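Local coordinates for aerotolerance-related membrane protein (Bacteroides fragilis, PDB 4JDU), which is of unknown molecular function but is probably involved in aerotolerance, with a calcium-binding von Willebrand factor type A domain anchored at the cell membrane, at residues L97-F102 with S135-N140; A111-T116 with Q204-M209; T61-P64 with I70-K73. The protein carries 6 engineered substitutions. One frame throughout, in Å; residues are numbered along the deposited sequence.

Contact 1 (L97-F102 with S135-N140); sequences LAARSF and SGIQVN. Engineered in segment 135-140: Ser135 (natural residue Lys).
The ring of Phe102 meets Ile137 obliquely, with ring atom CE2 of Phe102 3.7 Å from CG2 of Ile137. CD2 of the same ring lies 4.0 Å from Ile137 CD1. The carbonyl oxygen Ala99 O sits at the rim of that ring, in its plane. Ile137 thus touches the ring with both of its methyls, and the two side chains run past each other in opposite directions. With CG1 of Ile137 anti to the carbonyl carbon (chi1 -59°) and the chain then extended, CD1 is carried on to the end of helix 91-99, where it comes 3.6 Å from Ala99 O and 4.1 Å from Ala99 CB. Just beyond the helix, Ser101 OG donates to Leu97 O over 2.7 Å from above the carbonyl plane; Leu97 O also accepts from Arg100 N. On the other segment, Gly136 ends helix 125-134 in a Schellman motif, immediately before Ile137. The apolar cluster therefore ties the exit of helix 91-99 to the turn leading into strand 138-143, on one face of the central sheet of the von Willebrand factor A domain, and both Phe102 and Ile137 rest on Ile112 of the neighbouring strand 109-116.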
loop_
_atom_site.group_PDB
_atom_site.type_symbol
_atom_site.label_atom_id
_atom_site.label_comp_id
_atom_site.label_asym_id
_atom_site.label_seq_id
_atom_site.Cartn_x
_atom_site.Cartn_y
_atom_site.Cartn_z
ATOM N N LEU A 97 -6.382 10.850 -0.341
ATOM C CA LEU A 97 -7.576 10.353 0.318
ATOM C C LEU A 97 -7.249 9.970 1.758
ATOM O O LEU A 97 -8.000 10.308 2.685
ATOM C CB LEU A 97 -8.115 9.142 -0.445
ATOM C CG LEU A 97 -9.339 8.478 0.173
ATOM C CD1 LEU A 97 -10.509 9.428 0.231
ATOM C CD2 LEU A 97 -9.685 7.235 -0.645
ATOM N N ALA A 98 -6.128 9.271 1.946
ATOM C CA ALA A 98 -5.699 8.879 3.290
ATOM C C ALA A 98 -5.494 10.072 4.215
ATOM O O ALA A 98 -5.897 10.029 5.386
ATOM C CB ALA A 98 -4.433 8.029 3.222
ATOM N N ALA A 99 -4.879 11.133 3.690
ATOM C CA ALA A 99 -4.574 12.307 4.499
ATOM C C ALA A 99 -5.831 12.983 5.023
ATOM O O ALA A 99 -5.786 13.692 6.020
ATOM C CB ALA A 99 -3.736 13.300 3.705
ATOM N N ARG A 100 -6.952 12.761 4.350
ATOM C CA ARG A 100 -8.217 13.359 4.732
ATOM C C ARG A 100 -9.115 12.396 5.492
ATOM O O ARG A 100 -10.279 12.708 5.766
ATOM C CB ARG A 100 -8.917 13.893 3.484
ATOM C CG ARG A 100 -8.186 15.104 2.916
ATOM C CD ARG A 100 -8.918 15.729 1.753
ATOM N NE ARG A 100 -10.302 16.059 2.061
ATOM C CZ ARG A 100 -11.188 16.394 1.128
ATOM N NH1 ARG A 100 -12.443 16.701 1.448
ATOM N NH2 ARG A 100 -10.796 16.423 -0.139
ATOM N N SER A 101 -8.561 11.254 5.882
ATOM C CA SER A 101 -9.363 10.175 6.451
ATOM C C SER A 101 -9.140 9.909 7.937
ATOM O O SER A 101 -9.722 8.967 8.489
ATOM C CB SER A 101 -9.122 8.878 5.675
ATOM O OG SER A 101 -9.619 8.989 4.356
ATOM N N PHE A 102 -8.307 10.720 8.579
ATOM C CA PHE A 102 -8.049 10.566 10.008
ATOM C C PHE A 102 -9.135 11.219 10.849
ATOM O O PHE A 102 -9.882 12.078 10.366
ATOM C CB PHE A 102 -6.664 11.124 10.368
ATOM C CG PHE A 102 -5.530 10.356 9.745
ATOM C CD1 PHE A 102 -5.048 9.196 10.347
ATOM C CD2 PHE A 102 -4.956 10.773 8.547
ATOM C CE1 PHE A 102 -4.001 8.472 9.783
ATOM C CE2 PHE A 102 -3.910 10.045 7.963
ATOM C CZ PHE A 102 -3.432 8.892 8.579
ATOM N N SER A 135 1.816 18.658 6.847
ATOM C CA SER A 135 0.726 18.791 7.807
ATOM C C SER A 135 0.919 17.927 9.052
ATOM O O SER A 135 0.075 17.945 9.954
ATOM C CB SER A 135 -0.628 18.509 7.147
ATOM O OG SER A 135 -0.789 17.140 6.820
ATOM N N GLY A 136 2.019 17.178 9.093
ATOM C CA GLY A 136 2.355 16.346 10.238
ATOM C C GLY A 136 2.012 14.871 10.068
ATOM O O GLY A 136 2.227 14.078 10.989
ATOM N N ILE A 137 1.472 14.498 8.907
ATOM C CA ILE A 137 1.075 13.110 8.654
ATOM C C ILE A 137 2.183 12.372 7.915
ATOM O O ILE A 137 2.455 12.649 6.742
ATOM C CB ILE A 137 -0.219 13.021 7.812
ATOM C CG1 ILE A 137 -1.384 13.731 8.500
ATOM C CG2 ILE A 137 -0.570 11.552 7.515
ATOM C CD1 ILE A 137 -2.611 13.853 7.618
ATOM N N GLN A 138 2.824 11.433 8.605
ATOM C CA GLN A 138 3.926 10.668 8.026
ATOM C C GLN A 138 3.454 9.729 6.921
ATOM O O GLN A 138 2.401 9.101 7.034
ATOM C CB GLN A 138 4.593 9.844 9.125
ATOM C CG GLN A 138 5.677 8.895 8.643
ATOM C CD GLN A 138 6.236 8.063 9.776
ATOM O OE1 GLN A 138 5.536 7.218 10.344
ATOM N NE2 GLN A 138 7.498 8.309 10.127
ATOM N N VAL A 139 4.237 9.637 5.851
ATOM C CA VAL A 139 3.941 8.677 4.788
ATOM C C VAL A 139 5.087 7.686 4.639
ATOM O O VAL A 139 6.223 8.063 4.320
ATOM C CB VAL A 139 3.696 9.342 3.431
ATOM C CG1 VAL A 139 3.255 8.302 2.409
ATOM C CG2 VAL A 139 2.667 10.457 3.550
ATOM N N ASN A 140 4.757 6.424 4.898
ATOM C CA ASN A 140 5.679 5.299 4.784
ATOM C C ASN A 140 5.319 4.489 3.556
ATOM O O ASN A 140 4.164 4.458 3.134
ATOM C CB ASN A 140 5.561 4.413 6.028
ATOM C CG ASN A 140 5.803 5.184 7.312
ATOM O OD1 ASN A 140 6.938 5.578 7.604
ATOM N ND2 ASN A 140 4.739 5.403 8.091
#

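Contact 2 (A111-T116 with Q204-M209); sequences AIVVIT and QEINKM
Ala111 and Ile206 bring the two backbones closest, with CA atoms 6.8 Å apart, where the last turn of helix 195-206 lies against strand 109-116. This is the helix-on-sheet layering of the von Willebrand factor A fold, an alpha/beta sandwich around a mostly parallel sheet. Residues alternate along the strand: Ala111 and Val113 point at helix 195-206, whereas Ile112 faces away, onto Ala98 of helix 91-99 on the other side. Ile206 touches both Ala111 and Val113. Its CB does not aim straight at the strand, but CG1 stands anti to the carbonyl carbon (chi1 -75°) and CD1 continues the extended chain (chi2 175°), which brings the side chain to the sheet. There CG1 of Ile206 sits 4.3 Å from Ala111 CB. At the exposed margin Met209, present as selenomethionine and poorly ordered, brings SE to 4.4 Å from the same Ala111 CB. Val11 of strand 9-16 also touches both Ile206 and Val113, so the isoleucine spans adjacent strands. No hydrogen bond joins the two segments. In the buried part the side chains of Val113 and Ile206 cross at about a right angle, Val113 CG2 lying 4.1 Å from Ile206 CD1.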
loop_
_atom_site.group_PDB
_atom_site.type_symbol
_atom_site.label_atom_id
_atom_site.label_comp_id
_atom_site.label_asym_id
_atom_site.label_seq_id
_atom_site.Cartn_x
_atom_site.Cartn_y
_atom_site.Cartn_z
ATOM N N ALA A 111 -0.274 8.299 10.708
ATOM C CA ALA A 111 0.664 7.709 9.754
ATOM C C ALA A 111 -0.075 7.037 8.617
ATOM O O ALA A 111 -1.101 6.388 8.828
ATOM C CB ALA A 111 1.571 6.702 10.451
ATOM N N ILE A 112 0.456 7.200 7.411
ATOM C CA ILE A 112 -0.052 6.517 6.230
ATOM C C ILE A 112 0.962 5.463 5.842
ATOM O O ILE A 112 2.165 5.723 5.866
ATOM C CB ILE A 112 -0.254 7.501 5.065
ATOM C CG1 ILE A 112 -1.303 8.556 5.444
ATOM C CG2 ILE A 112 -0.634 6.761 3.777
ATOM C CD1 ILE A 112 -1.426 9.688 4.446
ATOM N N VAL A 113 0.479 4.264 5.532
ATOM C CA VAL A 113 1.359 3.196 5.057
ATOM C C VAL A 113 0.893 2.757 3.679
ATOM O O VAL A 113 -0.149 2.110 3.546
ATOM C CB VAL A 113 1.366 1.992 6.022
ATOM C CG1 VAL A 113 2.316 0.901 5.512
ATOM C CG2 VAL A 113 1.764 2.426 7.431
ATOM N N VAL A 114 1.639 3.168 2.657
ATOM C CA VAL A 114 1.340 2.793 1.278
ATOM C C VAL A 114 2.024 1.471 0.960
ATOM O O VAL A 114 3.228 1.337 1.175
ATOM C CB VAL A 114 1.823 3.871 0.285
ATOM C CG1 VAL A 114 1.404 3.516 -1.127
ATOM C CG2 VAL A 114 1.259 5.244 0.662
ATOM N N ILE A 115 1.252 0.493 0.478
ATOM C CA ILE A 115 1.780 -0.825 0.114
ATOM C C ILE A 115 1.564 -1.050 -1.381
ATOM O O ILE A 115 0.434 -1.122 -1.859
ATOM C CB ILE A 115 1.131 -1.939 0.956
ATOM C CG1 ILE A 115 1.203 -1.550 2.438
ATOM C CG2 ILE A 115 1.819 -3.267 0.718
ATOM C CD1 ILE A 115 0.630 -2.569 3.381
ATOM N N THR A 116 2.662 -1.134 -2.128
ATOM C CA THR A 116 2.590 -1.008 -3.576
ATOM C C THR A 116 3.855 -1.540 -4.224
ATOM O O THR A 116 4.875 -1.683 -3.559
ATOM C CB THR A 116 2.406 0.492 -3.971
ATOM O OG1 THR A 116 2.267 0.622 -5.389
ATOM C CG2 THR A 116 3.602 1.349 -3.496
ATOM N N GLN A 204 7.728 -0.220 14.311
ATOM C CA GLN A 204 8.786 0.508 15.003
ATOM C C GLN A 204 8.817 1.978 14.597
ATOM O O GLN A 204 8.998 2.860 15.439
ATOM C CB GLN A 204 10.144 -0.150 14.730
ATOM C CG GLN A 204 11.351 0.672 15.162
ATOM C CD GLN A 204 12.647 -0.110 15.049
ATOM O OE1 GLN A 204 12.710 -1.281 15.423
ATOM N NE2 GLN A 204 13.687 0.531 14.524
ATOM N N GLU A 205 8.634 2.239 13.306
ATOM C CA GLU A 205 8.596 3.610 12.805
ATOM C C GLU A 205 7.326 4.324 13.260
ATOM O O GLU A 205 7.354 5.504 13.616
ATOM C CB GLU A 205 8.680 3.622 11.278
ATOM C CG GLU A 205 8.708 5.016 10.673
ATOM C CD GLU A 205 9.884 5.843 11.154
ATOM O OE1 GLU A 205 10.980 5.274 11.360
ATOM O OE2 GLU A 205 9.711 7.068 11.327
ATOM N N ILE A 206 6.214 3.597 13.234
ATOM C CA ILE A 206 4.919 4.131 13.645
ATOM C C ILE A 206 4.918 4.496 15.131
ATOM O O ILE A 206 4.374 5.530 15.527
ATOM C CB ILE A 206 3.783 3.127 13.335
ATOM C CG1 ILE A 206 3.476 3.116 11.834
ATOM C CG2 ILE A 206 2.521 3.450 14.133
ATOM C CD1 ILE A 206 2.464 2.065 11.425
ATOM N N ASN A 207 5.555 3.657 15.947
ATOM C CA ASN A 207 5.578 3.858 17.397
ATOM C C ASN A 207 6.513 4.975 17.864
ATOM O O ASN A 207 6.985 4.972 19.004
ATOM C CB ASN A 207 5.903 2.548 18.120
ATOM C CG ASN A 207 4.776 1.534 18.028
ATOM O OD1 ASN A 207 3.893 1.642 17.173
ATOM N ND2 ASN A 207 4.803 0.538 18.907
ATOM N N LYS A 208 6.773 5.924 16.972
ATOM C CA LYS A 208 7.478 7.150 17.324
ATOM C C LYS A 208 6.539 8.333 17.105
ATOM O O LYS A 208 6.896 9.489 17.338
ATOM C CB LYS A 208 8.753 7.296 16.490
ATOM C CG LYS A 208 9.734 6.141 16.659
ATOM C CD LYS A 208 11.028 6.400 15.905
HETATM N N MSE A 209 5.324 8.015 16.664
HETATM C CA MSE A 209 4.288 9.006 16.418
HETATM C C MSE A 209 3.474 9.243 17.690
HETATM O O MSE A 209 3.655 8.553 18.697
HETATM C CB MSE A 209 3.369 8.513 15.298
HETATM C CG MSE A 209 2.890 9.579 14.331
HETATM SE SE MSE A 209 3.913 9.633 12.681
HETATM C CE MSE A 209 4.697 11.410 12.863
#

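Contact 3 (T61-P64 with I70-K73); sequences TQLP and ISAK
Two torsions of Leu63 set up this contact with Ala72 and Ser71: CG lies anti to the backbone N (chi1 -179°), and a chi2 of 64° sends the two methyls to different partners on helix 69-77. CD2 of Leu63 settles against Ala72, 3.6 Å from its CB and equally 3.6 Å from its CA, so this methyl rests on the helix backbone as well as on the side chain. CD1 of Leu63 is directed toward the preceding residue and stops 4.0 Å from Ser71 OG, a van der Waals approach of a methyl to a hydroxyl. Ala72 offers a single methyl beside its CA, consistent with the close approach of the leucine; the CA atoms of Leu63 and Ala72 are 7.0 Å apart.

The leucine faces the helix from an irregular piece of strand. The chain turns a corner at Gln62 and Leu63, and both residues lie opposite Met52 of strand 49-55 in a classic beta bulge. The contact packs the edge strand 59-66 of the main sheet against helix 69-77 of the von Willebrand factor A fold. That helix follows after a short connection and folds back beside the strand; one turn further on, its Phe75 also touches Leu63 and Gln62. On the helix, Ser71 N is hydrogen-bonded to Asp68 OD1, and Lys73, whose CB points away from Leu63, makes a salt bridge with Asp43.

No hydrogen bond or salt bridge joins the two segments. Their attachment rests on dispersion and on the burial of Leu63 and Ala72, so the contact depends on the fit of the branched leucine against a small residue and not on a directional bond.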
loop_
_atom_site.group_PDB
_atom_site.type_symbol
_atom_site.label_atom_id
_atom_site.label_comp_id
_atom_site.label_asym_id
_atom_site.label_seq_id
_atom_site.Cartn_x
_atom_site.Cartn_y
_atom_site.Cartn_z
ATOM N N THR A 61 -12.049 4.145 0.270
ATOM C CA THR A 61 -11.934 3.700 1.650
ATOM C C THR A 61 -12.821 2.497 1.938
ATOM O O THR A 61 -14.052 2.602 1.980
ATOM C CB THR A 61 -12.271 4.844 2.611
ATOM O OG1 THR A 61 -11.377 5.935 2.348
ATOM C CG2 THR A 61 -12.115 4.390 4.054
ATOM N N GLN A 62 -12.203 1.339 2.144
ATOM C CA GLN A 62 -12.978 0.165 2.525
ATOM C C GLN A 62 -13.299 0.204 4.004
ATOM O O GLN A 62 -14.428 -0.053 4.415
ATOM C CB GLN A 62 -12.217 -1.119 2.211
ATOM C CG GLN A 62 -12.016 -1.363 0.732
ATOM C CD GLN A 62 -11.629 -2.782 0.461
ATOM O OE1 GLN A 62 -11.135 -3.481 1.354
ATOM N NE2 GLN A 62 -11.864 -3.236 -0.766
ATOM N N LEU A 63 -12.289 0.505 4.812
ATOM C CA LEU A 63 -12.454 0.468 6.255
ATOM C C LEU A 63 -12.064 1.805 6.855
ATOM O O LEU A 63 -10.883 2.150 6.885
ATOM C CB LEU A 63 -11.564 -0.626 6.848
ATOM C CG LEU A 63 -11.648 -0.795 8.364
ATOM C CD1 LEU A 63 -13.048 -1.239 8.780
ATOM C CD2 LEU A 63 -10.615 -1.805 8.818
ATOM N N PRO A 64 -13.053 2.575 7.327
ATOM C CA PRO A 64 -12.730 3.789 8.078
ATOM C C PRO A 64 -11.933 3.449 9.334
ATOM O O PRO A 64 -12.045 2.331 9.862
ATOM C CB PRO A 64 -14.108 4.355 8.449
ATOM C CG PRO A 64 -15.037 3.807 7.399
ATOM C CD PRO A 64 -14.500 2.423 7.103
ATOM N N ILE A 70 -9.641 -6.884 14.112
ATOM C CA ILE A 70 -10.056 -8.142 13.506
ATOM C C ILE A 70 -10.889 -7.875 12.256
ATOM O O ILE A 70 -10.766 -8.582 11.256
ATOM C CB ILE A 70 -10.823 -9.019 14.511
ATOM C CG1 ILE A 70 -9.960 -9.282 15.751
ATOM C CG2 ILE A 70 -11.218 -10.331 13.867
ATOM C CD1 ILE A 70 -8.576 -9.841 15.409
ATOM N N SER A 71 -11.733 -6.852 12.309
ATOM C CA SER A 71 -12.500 -6.463 11.131
ATOM C C SER A 71 -11.590 -6.164 9.947
ATOM O O SER A 71 -11.886 -6.539 8.813
ATOM C CB SER A 71 -13.364 -5.243 11.432
ATOM O OG SER A 71 -14.048 -4.824 10.262
ATOM N N ALA A 72 -10.481 -5.481 10.209
ATOM C CA ALA A 72 -9.505 -5.183 9.168
ATOM C C ALA A 72 -9.022 -6.462 8.504
ATOM O O ALA A 72 -8.977 -6.549 7.279
ATOM C CB ALA A 72 -8.335 -4.394 9.744
ATOM N N LYS A 73 -8.669 -7.458 9.312
ATOM C CA LYS A 73 -8.210 -8.735 8.774
ATOM C C LYS A 73 -9.266 -9.369 7.882
ATOM O O LYS A 73 -8.943 -9.990 6.872
ATOM C CB LYS A 73 -7.837 -9.713 9.894
ATOM C CG LYS A 73 -6.798 -9.179 10.853
ATOM C CD LYS A 73 -5.768 -10.230 11.267
ATOM C CE LYS A 73 -6.410 -11.497 11.798
ATOM N NZ LYS A 73 -5.428 -12.392 12.501
#

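In the fold
All three contacts reach the same six-stranded sheet. Contacts 1 and 2, centres 10 Å apart, pack on opposite faces of strand 109-116 and are joined by probable hydrogen bonds, Gln138 O to Ile112 N at 2.7 Å and Gln138 NE2 to Glu205 OE2 at 2.8 Å. Contact 3 is centred about 17 Å from each. It touches contact 1 through Leu97 CD2 and Thr61 OG1, 3.7 Å apart, but its nearest atoms remain about 11 Å from contact 2. None lies at the calcium site of Ser18, Ser20 and Thr89; strand 109-116 points toward it: its last residue, Thr116, bonds through OG1 to Asp16 and precedes Asp117, which binds calcium in a structure of this protein though not in this chain.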